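Local coordinates for putative gdp-fucose protein o-fucosyltransferase 1 (Caenorhabditis elegans, PDB 3ZY2) that belongs to the GDP-fucose protein O-fucosyltransferase family of the GT-B clan and holds guanosine-5'-diphosphate in a pocket in this structure, at residues 75-78 and 79-83; 244-247 and 248-252. All blocks are in the same frame, centred on the assembly; numbering follows the deposited sequence.

How the interactions relate
Interaction 1 and interaction 2 sit on opposite sides of the chain's centre, their centres about 39 Å apart and their nearest atoms about 27 Å apart, so neither bears on the other directly. Both are partly buried and local, and both lie at a helix end. Residues 75-83 start a helix after an outermost strand, 74-75, of the six-stranded parallel sheet: a threonine side chain, a carboxylate and a water serve the first turn. Residues 244-252 leave the short helix 243-246, where backbone bonds and residues of positive phi, two of them glycines, turn the chain, and a leucine methyl lies over a histidine ring in a CH-pi contact. Interaction 2 also carries a disulfide cysteine, whose side chain lies about 13 Å from a bound GDP.

Interaction 1 (75-78 and 79-83); sequences VTMQ and EFTKK
An N-cap starts helix 77-88 where the chain leaves strand 74-75: Thr76 is the N-cap residue and Glu79 the third residue of the helix. Thr76 OG1 accepts from Glu79 N at 3.0 Å, nearly straight at 162°. The hydroxyl sits between the backbone N and carbonyl carbon of its own residue (chi1 61°), which turns it over the first helical turn. The extended Glu79 side chain reaches back toward the start of the helix, but its carboxylate does not bind Thr76 N directly; a water bridges the two, accepting from Thr76 N at 3.0 Å and donating to Glu79 OE1 at 2.7 Å. Val75 lies across this chain at about a right angle, its CG1 4.1 Å from Glu79 CD, while its other methyl, CG2, approaches Phe80 CB at 4.2 Å. Regular helical bonding begins at the cap itself, with Phe80 N donating to Thr76 O at 3.0 Å, and continues from Thr81 N to Met77 O and from Lys82 N to Gln78 O. On the outer side Gln78 and Lys82 run alongside each other in the same direction, with Gln78 CG 3.6 Å from Lys82 CD. On the inner side Met77 and Phe80 both rest on Val42 of strand 40-42, which joins the helix start to the sheet. The chemistry implies that Glu79 N is satisfied by the cap and Thr76 N by the water, while the carboxylate, set close to the first turn, would probably be favoured there by the helix dipole.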
# COMPACT_ATOMS: atom_id res chain seq x y z
N VAL A 75 -24.09 -7.73 8.60
CA VAL A 75 -24.71 -7.08 9.77
C VAL A 75 -24.51 -5.57 9.66
O VAL A 75 -23.50 -5.11 9.10
CB VAL A 75 -24.13 -7.55 11.13
CG1 VAL A 75 -24.64 -8.95 11.47
CG2 VAL A 75 -22.59 -7.42 11.19
N THR A 76 -25.46 -4.80 10.17
CA THR A 76 -25.28 -3.35 10.20
C THR A 76 -24.15 -2.96 11.16
O THR A 76 -23.79 -3.73 12.06
CB THR A 76 -26.56 -2.62 10.65
OG1 THR A 76 -26.91 -3.04 11.98
CG2 THR A 76 -27.72 -2.90 9.69
N MET A 77 -23.59 -1.78 10.95
CA MET A 77 -22.59 -1.22 11.86
C MET A 77 -23.18 -1.07 13.28
O MET A 77 -22.48 -1.33 14.26
CB MET A 77 -22.06 0.13 11.34
CG MET A 77 -20.91 0.70 12.18
SD MET A 77 -19.42 -0.28 12.10
CE MET A 77 -18.91 0.10 10.43
N GLN A 78 -24.45 -0.67 13.37
CA GLN A 78 -25.11 -0.51 14.67
C GLN A 78 -25.19 -1.85 15.42
O GLN A 78 -24.85 -1.90 16.62
CB GLN A 78 -26.50 0.14 14.52
CG GLN A 78 -27.36 0.11 15.79
CD GLN A 78 -28.61 0.97 15.74
OE1 GLN A 78 -29.11 1.34 14.67
NE2 GLN A 78 -29.15 1.28 16.92
N GLU A 79 -25.61 -2.91 14.73
CA GLU A 79 -25.65 -4.24 15.36
C GLU A 79 -24.25 -4.70 15.76
O GLU A 79 -24.03 -5.21 16.86
CB GLU A 79 -26.35 -5.30 14.50
CG GLU A 79 -26.32 -6.70 15.15
CD GLU A 79 -27.18 -7.77 14.48
OE1 GLU A 79 -27.91 -7.48 13.50
OE2 GLU A 79 -27.14 -8.93 14.96
N PHE A 80 -23.27 -4.52 14.87
CA PHE A 80 -21.91 -4.95 15.16
C PHE A 80 -21.37 -4.23 16.41
O PHE A 80 -20.82 -4.85 17.33
CB PHE A 80 -21.01 -4.68 13.94
CG PHE A 80 -19.60 -5.12 14.14
CD1 PHE A 80 -19.28 -6.48 14.26
CD2 PHE A 80 -18.57 -4.18 14.20
CE1 PHE A 80 -17.98 -6.87 14.46
CE2 PHE A 80 -17.26 -4.57 14.39
CZ PHE A 80 -16.95 -5.92 14.52
N THR A 81 -21.58 -2.92 16.43
CA THR A 81 -21.03 -1.98 17.40
C THR A 81 -21.68 -2.13 18.79
O THR A 81 -21.01 -2.09 19.84
CB THR A 81 -21.15 -0.57 16.73
OG1 THR A 81 -19.88 -0.16 16.19
CG2 THR A 81 -21.75 0.48 17.61
N LYS A 82 -22.98 -2.37 18.79
CA LYS A 82 -23.72 -2.44 20.04
C LYS A 82 -23.85 -3.87 20.59
O LYS A 82 -23.80 -4.07 21.82
CB LYS A 82 -25.07 -1.73 19.89
CG LYS A 82 -24.92 -0.21 19.72
CD LYS A 82 -26.16 0.50 19.14
CE LYS A 82 -27.31 0.56 20.14
NZ LYS A 82 -26.91 1.19 21.44
N LYS A 83 -23.97 -4.85 19.70
CA LYS A 83 -24.32 -6.22 20.09
C LYS A 83 -23.22 -7.26 19.95
O LYS A 83 -23.22 -8.26 20.69
CB LYS A 83 -25.56 -6.70 19.34
CG LYS A 83 -26.86 -6.06 19.81
CD LYS A 83 -28.06 -6.84 19.32
CE LYS A 83 -29.15 -6.88 20.37
NZ LYS A 83 -28.76 -7.72 21.55
O HOH W 1 -27.91 -6.32 11.10

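Interaction 2 (244-247 and 248-252); sequences QCLG and EGHHL
Leu252 N donates to Leu246 O at 3.0 Å (N-H...O angle 157°), closing a backbone loop at the C-terminal end of helix 243-246, where Gly247 leaves helical geometry with a positive phi of 82°. Inside that loop His250 N donates to Gly247 O at 3.0 Å, from above the carbonyl plane. The torsions of Glu248 and Gly249 make residues 247-250 a type II beta turn. A second turn overlaps it, as His251 N bonds Glu248 O at 3.2 Å. Leu246 and His250 carry the side-chain contact: Leu246 CD1 stands 3.9 Å from the centroid of the His250 ring and only 7° off its normal, a CH-pi contact over the face, while Gly247 O lies at the ring's edge. Residues 248-252 lead out of a helix tied by the Cys245-Cys332 disulfide to the loop between strand 327-330 and helix 335-346; just beyond Cys332, Ser334 and then Thr335 and Phe336, at the start of helix 335-346, line the GDP pocket. Leu252 folds back over the helix end, CB 3.3 Å from Leu246 O and CD1 3.8 Å from Cys245 O. Against Gly247 comes the His251 ring, approaching obliquely with CD2 3.7 Å from Gly247 CA.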
# COMPACT_ATOMS: atom_id res chain seq x y z
N GLN A 244 -15.89 0.89 -18.18
CA GLN A 244 -17.32 0.68 -18.35
C GLN A 244 -17.81 0.98 -19.76
O GLN A 244 -18.84 0.45 -20.18
CB GLN A 244 -18.12 1.51 -17.34
CG GLN A 244 -18.22 2.99 -17.68
CD GLN A 244 -19.10 3.73 -16.69
OE1 GLN A 244 -20.20 3.27 -16.34
NE2 GLN A 244 -18.62 4.88 -16.22
N CYS A 245 -17.08 1.81 -20.50
CA CYS A 245 -17.43 2.05 -21.91
C CYS A 245 -16.40 1.55 -22.92
O CYS A 245 -16.76 1.27 -24.06
CB CYS A 245 -17.75 3.51 -22.18
SG CYS A 245 -16.35 4.64 -22.21
N LEU A 246 -15.14 1.45 -22.51
CA LEU A 246 -14.05 1.06 -23.43
C LEU A 246 -13.54 -0.36 -23.22
O LEU A 246 -12.60 -0.80 -23.91
CB LEU A 246 -12.88 2.05 -23.34
CG LEU A 246 -13.17 3.46 -23.85
CD1 LEU A 246 -12.21 4.44 -23.19
CD2 LEU A 246 -13.08 3.54 -25.37
N GLY A 247 -14.14 -1.08 -22.27
CA GLY A 247 -13.78 -2.48 -22.00
C GLY A 247 -12.54 -2.62 -21.13
O GLY A 247 -11.83 -1.63 -20.89
N GLU A 248 -12.30 -3.84 -20.64
CA GLU A 248 -11.11 -4.10 -19.82
C GLU A 248 -9.83 -3.70 -20.56
O GLU A 248 -9.67 -4.03 -21.75
CB GLU A 248 -11.03 -5.58 -19.42
CG GLU A 248 -9.97 -5.86 -18.37
CD GLU A 248 -10.14 -7.22 -17.70
OE1 GLU A 248 -10.12 -8.24 -18.41
OE2 GLU A 248 -10.29 -7.24 -16.45
N GLY A 249 -8.96 -2.96 -19.88
CA GLY A 249 -7.69 -2.51 -20.48
C GLY A 249 -7.87 -1.70 -21.75
O GLY A 249 -6.95 -1.56 -22.54
N HIS A 250 -9.08 -1.15 -21.92
CA HIS A 250 -9.44 -0.30 -23.08
C HIS A 250 -9.34 -1.02 -24.43
O HIS A 250 -8.90 -0.43 -25.42
CB HIS A 250 -8.59 0.98 -23.10
CG HIS A 250 -8.96 1.98 -22.06
ND1 HIS A 250 -9.91 1.75 -21.08
CD2 HIS A 250 -8.48 3.22 -21.81
CE1 HIS A 250 -10.00 2.80 -20.30
NE2 HIS A 250 -9.15 3.72 -20.72
N HIS A 251 -9.78 -2.27 -24.47
CA HIS A 251 -9.66 -3.06 -25.70
C HIS A 251 -10.53 -2.52 -26.85
O HIS A 251 -10.25 -2.80 -28.02
CB HIS A 251 -9.92 -4.55 -25.45
CG HIS A 251 -11.35 -4.89 -25.15
ND1 HIS A 251 -12.30 -5.06 -26.13
CD2 HIS A 251 -11.98 -5.11 -23.97
CE1 HIS A 251 -13.46 -5.37 -25.57
NE2 HIS A 251 -13.29 -5.40 -24.26
N LEU A 252 -11.53 -1.72 -26.51
CA LEU A 252 -12.48 -1.18 -27.50
C LEU A 252 -12.07 0.17 -28.11
O LEU A 252 -12.68 0.62 -29.09
CB LEU A 252 -13.88 -1.06 -26.90
CG LEU A 252 -14.66 -2.34 -26.59
CD1 LEU A 252 -15.98 -2.01 -25.89
CD2 LEU A 252 -14.92 -3.15 -27.85